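Local coordinates for protein p1 (Rice yellow mottle virus, PDB 6TY0) that acts as a viral suppressor of RNA silencing, binds zinc, and is thought to serve several roles in virus spread, this chain being its N-terminal part, at residues Ala15-Ala20 / Phe50-Val55; Ala26-Trp31 / Gly56-Ser61. One frame throughout, in Å; residues are numbered along the deposited sequence.

Contact 1: Ala15-Ala20 / Phe50-Val55; sequences AAKANA and FNPEKV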
loop_
_atom_site.group_PDB
_atom_site.type_symbol
_atom_site.label_atom_id
_atom_site.label_comp_id
_atom_site.label_asym_id
_atom_site.label_seq_id
_atom_site.Cartn_x
_atom_site.Cartn_y
_atom_site.Cartn_z
ATOM N N ALA A 15 13.524 6.314 26.565
ATOM C CA ALA A 15 14.295 7.316 25.837
ATOM C C ALA A 15 15.779 7.337 26.223
ATOM O O ALA A 15 16.629 7.687 25.397
ATOM C CB ALA A 15 13.700 8.694 26.024
ATOM N N ALA A 16 16.085 6.975 27.471
ATOM C CA ALA A 16 17.464 7.050 27.973
ATOM C C ALA A 16 18.290 5.991 27.282
ATOM O O ALA A 16 19.372 6.271 26.780
ATOM C CB ALA A 16 17.495 6.846 29.490
ATOM N N LYS A 17 17.751 4.783 27.209
ATOM C CA LYS A 17 18.419 3.710 26.513
ATOM C C LYS A 17 18.627 4.056 25.031
ATOM O O LYS A 17 19.672 3.739 24.453
ATOM C CB LYS A 17 17.641 2.416 26.651
ATOM C CG LYS A 17 18.469 1.200 26.310
ATOM C CD LYS A 17 17.706 -0.086 26.584
ATOM C CE LYS A 17 17.668 -0.458 28.071
ATOM N NZ LYS A 17 18.697 -1.487 28.403
ATOM N N ALA A 18 17.651 4.735 24.427
ATOM C CA ALA A 18 17.754 5.091 23.009
ATOM C C ALA A 18 18.850 6.122 22.817
ATOM O O ALA A 18 19.667 5.998 21.907
ATOM C CB ALA A 18 16.437 5.620 22.471
ATOM N N ASN A 19 18.858 7.152 23.645
ATOM C CA ASN A 19 19.979 8.087 23.602
ATOM C C ASN A 19 21.339 7.429 23.857
ATOM O O ASN A 19 22.293 7.709 23.138
ATOM C CB ASN A 19 19.728 9.284 24.496
ATOM C CG ASN A 19 18.673 10.198 23.905
ATOM O OD1 ASN A 19 17.724 9.729 23.282
ATOM N ND2 ASN A 19 18.849 11.495 24.056
ATOM N N ALA A 20 21.399 6.482 24.788
ATOM C CA ALA A 20 22.648 5.750 25.075
ATOM C C ALA A 20 23.288 5.226 23.814
ATOM O O ALA A 20 24.488 5.392 23.625
ATOM C CB ALA A 20 22.422 4.593 26.056
ATOM N N PHE A 50 11.430 2.080 22.543
ATOM C CA PHE A 50 12.704 1.689 21.972
ATOM C C PHE A 50 13.116 0.357 22.581
ATOM O O PHE A 50 12.982 0.134 23.765
ATOM C CB PHE A 50 13.774 2.745 22.187
ATOM C CG PHE A 50 15.138 2.290 21.740
ATOM C CD1 PHE A 50 15.489 2.326 20.391
ATOM C CD2 PHE A 50 16.069 1.807 22.658
ATOM C CE1 PHE A 50 16.713 1.877 19.953
ATOM C CE2 PHE A 50 17.315 1.373 22.219
ATOM C CZ PHE A 50 17.635 1.411 20.868
ATOM N N ASN A 51 13.593 -0.543 21.760
ATOM C CA ASN A 51 14.106 -1.784 22.247
ATOM C C ASN A 51 15.179 -2.288 21.305
ATOM O O ASN A 51 14.906 -2.461 20.120
ATOM C CB ASN A 51 12.999 -2.805 22.314
ATOM C CG ASN A 51 13.474 -4.108 22.911
ATOM O OD1 ASN A 51 14.461 -4.694 22.477
ATOM N ND2 ASN A 51 12.771 -4.566 23.913
ATOM N N PRO A 52 16.396 -2.553 21.820
ATOM C CA PRO A 52 17.532 -2.784 20.912
ATOM C C PRO A 52 17.544 -4.088 20.184
ATOM O O PRO A 52 18.325 -4.232 19.273
ATOM C CB PRO A 52 18.764 -2.696 21.825
ATOM C CG PRO A 52 18.235 -2.847 23.209
ATOM C CD PRO A 52 16.845 -2.268 23.193
ATOM N N GLU A 53 16.708 -5.030 20.583
ATOM C CA GLU A 53 16.664 -6.368 19.986
ATOM C C GLU A 53 15.371 -6.735 19.263
ATOM O O GLU A 53 15.267 -7.859 18.786
ATOM C CB GLU A 53 16.777 -7.451 21.068
ATOM C CG GLU A 53 17.966 -7.344 21.972
ATOM C CD GLU A 53 19.246 -7.078 21.232
ATOM O OE1 GLU A 53 19.511 -7.681 20.146
ATOM O OE2 GLU A 53 19.975 -6.239 21.773
ATOM N N LYS A 54 14.406 -5.826 19.177
ATOM C CA LYS A 54 13.115 -6.127 18.524
ATOM C C LYS A 54 12.910 -5.389 17.196
ATOM O O LYS A 54 13.585 -4.395 16.878
ATOM C CB LYS A 54 11.976 -5.747 19.459
ATOM C CG LYS A 54 12.188 -6.231 20.878
ATOM C CD LYS A 54 11.972 -7.726 21.006
ATOM C CE LYS A 54 10.509 -8.055 20.795
ATOM N NZ LYS A 54 10.210 -9.425 21.260
ATOM N N VAL A 55 11.966 -5.913 16.438
ATOM C CA VAL A 55 11.447 -5.296 15.260
ATOM C C VAL A 55 9.955 -5.233 15.522
ATOM O O VAL A 55 9.376 -6.237 15.916
ATOM C CB VAL A 55 11.710 -6.178 14.044
ATOM C CG1 VAL A 55 11.030 -5.615 12.798
ATOM C CG2 VAL A 55 13.211 -6.298 13.814
#
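A18 of helix 15-21 lies against the flat of the F50 ring. Its methyl CB comes over one face and is 3.6 Å from F50 CG, near the root of the ring. A18 CA sits further along the same face, 3.9 Å from the centroid of the F50 ring and 19° off its normal. This is a CH-pi contact. The small side chain lets the helix backbone itself come down on the aromatic face. F50 CG is anti to the backbone N (chi1 173°), which carries the ring from the end of strand 45-51 toward the helix.

K17 adds the outer part of the contact. Its carbonyl O is 4.0 Å from F50 CE2 and approaches the ring obliquely. Its side chain leaves the helix extended, then bends at chi3 and chi4. Before the bend, K17 CD passes P52 CD at 4.1 Å, and the two side chains cross at about a right angle. The aliphatic part of the lysine does this touching.

P52 stands at the corner between strands 45-51 and 54-64. A type I turn runs from N51 to K54. The E53 N donates to N51 OD1 at 3.0 Å, with an N-H...O angle of 164°, and lies in the carbonyl plane of the amide. This is an Asx turn, and it ties down the corner that carries P52.

F50 has further neighbours in Y23 and Y79. No hydrogen bond joins the two segments. Between them the contact is apolar and CH-pi. The hydrogen bond from F50 N to T14 OG1 adds a polar tie just ahead of the helix. A18 and F50 are buried, and the K17 chain lies at the exposed border.

Contact 2: Ala26-Trp31 / Gly56-Ser61; sequences ALTWVW and GWVSVS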
loop_
_atom_site.group_PDB
_atom_site.type_symbol
_atom_site.label_atom_id
_atom_site.label_comp_id
_atom_site.label_asym_id
_atom_site.label_seq_id
_atom_site.Cartn_x
_atom_site.Cartn_y
_atom_site.Cartn_z
ATOM N N ALA A 26 12.745 6.741 14.346
ATOM C CA ALA A 26 12.600 6.026 13.070
ATOM C C ALA A 26 11.632 6.791 12.184
ATOM O O ALA A 26 10.619 7.287 12.644
ATOM C CB ALA A 26 12.088 4.620 13.301
ATOM N N LEU A 27 11.968 6.932 10.921
ATOM C CA LEU A 27 11.074 7.575 9.960
ATOM C C LEU A 27 10.692 6.470 9.003
ATOM O O LEU A 27 11.566 5.894 8.376
ATOM C CB LEU A 27 11.741 8.728 9.221
ATOM C CG LEU A 27 10.829 9.538 8.287
ATOM C CD1 LEU A 27 9.687 10.208 9.039
ATOM C CD2 LEU A 27 11.612 10.614 7.555
ATOM N N THR A 28 9.406 6.121 8.918
ATOM C CA THR A 28 9.021 5.043 8.028
ATOM C C THR A 28 7.932 5.555 7.111
ATOM O O THR A 28 7.459 6.685 7.256
ATOM C CB THR A 28 8.598 3.781 8.797
ATOM O OG1 THR A 28 8.398 2.712 7.870
ATOM C CG2 THR A 28 7.328 3.981 9.580
ATOM N N TRP A 29 7.520 4.759 6.149
ATOM C CA TRP A 29 6.379 5.214 5.367
ATOM C C TRP A 29 5.543 4.083 4.802
ATOM O O TRP A 29 5.993 2.933 4.669
ATOM C CB TRP A 29 6.814 6.194 4.265
ATOM C CG TRP A 29 7.701 5.567 3.307
ATOM C CD1 TRP A 29 7.334 4.918 2.183
ATOM C CD2 TRP A 29 9.122 5.476 3.389
ATOM N NE1 TRP A 29 8.436 4.408 1.539
ATOM C CE2 TRP A 29 9.556 4.743 2.257
ATOM C CE3 TRP A 29 10.078 5.928 4.313
ATOM C CZ2 TRP A 29 10.917 4.460 2.009
ATOM C CZ3 TRP A 29 11.442 5.633 4.070
ATOM C CH2 TRP A 29 11.835 4.901 2.932
ATOM N N VAL A 30 4.301 4.442 4.508
ATOM C CA VAL A 30 3.395 3.542 3.786
ATOM C C VAL A 30 2.815 4.339 2.652
ATOM O O VAL A 30 3.056 5.560 2.545
ATOM C CB VAL A 30 2.264 2.956 4.693
ATOM C CG1 VAL A 30 2.849 2.183 5.840
ATOM C CG2 VAL A 30 1.346 4.020 5.247
ATOM N N TRP A 31 2.048 3.644 1.817
ATOM C CA TRP A 31 1.397 4.230 0.654
ATOM C C TRP A 31 -0.109 4.007 0.662
ATOM O O TRP A 31 -0.618 2.988 1.166
ATOM C CB TRP A 31 1.944 3.570 -0.604
ATOM C CG TRP A 31 3.454 3.634 -0.678
ATOM C CD1 TRP A 31 4.359 2.729 -0.152
ATOM C CD2 TRP A 31 4.235 4.655 -1.312
ATOM N NE1 TRP A 31 5.642 3.130 -0.417
ATOM C CE2 TRP A 31 5.607 4.305 -1.124
ATOM C CE3 TRP A 31 3.912 5.837 -2.020
ATOM C CZ2 TRP A 31 6.650 5.087 -1.607
ATOM C CZ3 TRP A 31 4.970 6.638 -2.517
ATOM C CH2 TRP A 31 6.330 6.250 -2.294
ATOM N N GLY A 56 9.351 -4.058 15.371
ATOM C CA GLY A 56 7.889 -3.907 15.558
ATOM C C GLY A 56 7.174 -3.641 14.250
ATOM O O GLY A 56 7.795 -3.229 13.252
ATOM N N TRP A 57 5.867 -3.886 14.249
ATOM C CA TRP A 57 5.000 -3.482 13.153
ATOM C C TRP A 57 4.290 -2.185 13.494
ATOM O O TRP A 57 3.869 -1.945 14.633
ATOM C CB TRP A 57 3.926 -4.522 12.901
ATOM C CG TRP A 57 4.369 -5.785 12.264
ATOM C CD1 TRP A 57 4.541 -7.002 12.889
ATOM C CD2 TRP A 57 4.627 -6.009 10.864
ATOM N NE1 TRP A 57 4.903 -7.967 11.952
ATOM C CE2 TRP A 57 4.954 -7.384 10.709
ATOM C CE3 TRP A 57 4.624 -5.183 9.730
ATOM C CZ2 TRP A 57 5.269 -7.946 9.467
ATOM C CZ3 TRP A 57 4.935 -5.749 8.482
ATOM C CH2 TRP A 57 5.256 -7.120 8.369
ATOM N N VAL A 58 4.247 -1.306 12.514
ATOM C CA VAL A 58 3.361 -0.167 12.557
ATOM C C VAL A 58 2.220 -0.537 11.595
ATOM O O VAL A 58 2.462 -1.048 10.504
ATOM C CB VAL A 58 4.038 1.164 12.179
ATOM C CG1 VAL A 58 4.569 1.186 10.760
ATOM C CG2 VAL A 58 3.067 2.312 12.397
ATOM N N SER A 59 0.995 -0.390 12.046
ATOM C CA SER A 59 -0.150 -0.661 11.162
ATOM C C SER A 59 -0.924 0.610 10.927
ATOM O O SER A 59 -1.073 1.463 11.830
ATOM C CB SER A 59 -1.056 -1.721 11.781
ATOM O OG SER A 59 -1.771 -1.166 12.870
ATOM N N VAL A 60 -1.401 0.770 9.709
ATOM C CA VAL A 60 -2.140 1.960 9.382
ATOM C C VAL A 60 -3.398 1.503 8.683
ATOM O O VAL A 60 -3.328 0.845 7.650
ATOM C CB VAL A 60 -1.321 2.921 8.512
ATOM C CG1 VAL A 60 -2.056 4.238 8.280
ATOM C CG2 VAL A 60 0.046 3.201 9.139
ATOM N N SER A 61 -4.535 1.858 9.277
ATOM C CA SER A 61 -5.845 1.523 8.787
ATOM C C SER A 61 -6.560 2.764 8.324
ATOM O O SER A 61 -6.558 3.790 8.995
ATOM C CB SER A 61 -6.699 0.913 9.920
ATOM O OG SER A 61 -5.983 -0.181 10.476
#
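V30 and V60 meet through one methyl each, with V30 CG2 4.2 Å from V60 CG2. T28 and V58 form the second pair. They reach toward each other tip to tip, and T28 CG2 is 4.1 Å from V58 CG1. In T28 the methyl lies between the backbone N and the carbonyl carbon, while OG1 is anti to the N (chi1 -173°). The threonine thus offers carbon to the valine. All four side chains are buried.

The backbones are well apart. The CA atoms of V30 and V60 are 8.0 Å from each other, and those of T28 and V58 are 8.9 Å apart. No hydrogen bond joins the two segments. This is face-to-face packing of two sheets, not pairing of neighbouring strands. On each strand alternate residues point inward, while W29 and S59 between them point away.

Each strand is placed by its own sheet. T28 and V30 share backbone hydrogen bonds with V6 and L4 of strand 2-10. V58 is bonded in the same way to E75 of strand 70-77. The V60 side chain also touches V86 and F88 of strand 86-90. Strand 26-32 is the outermost of its sheet within this chain, and W31 stacks on W31 of the second subunit. Strand 54-64 instead lies between strands 70-77 and 86-90.

The centres of contacts 1 and 2 are about 18 Å apart. Segments 50-55 and 56-61 follow directly in sequence, so strand 54-64 leads from the corner of contact 1 into the packed faces of contact 2. Their segments alternate along the chain: helix 15-21 precedes strand 26-32, and the partners come later in the same order. Contact 1 lies toward the periphery, about 19 Å from the chain centre, while contact 2 is about 4 Å from it. Neither takes part in zinc binding. Strand 54-64 ends at C64, which binds zinc with C67, C92 and C95. The V60 side chain is about 13 Å from a bound zinc ion.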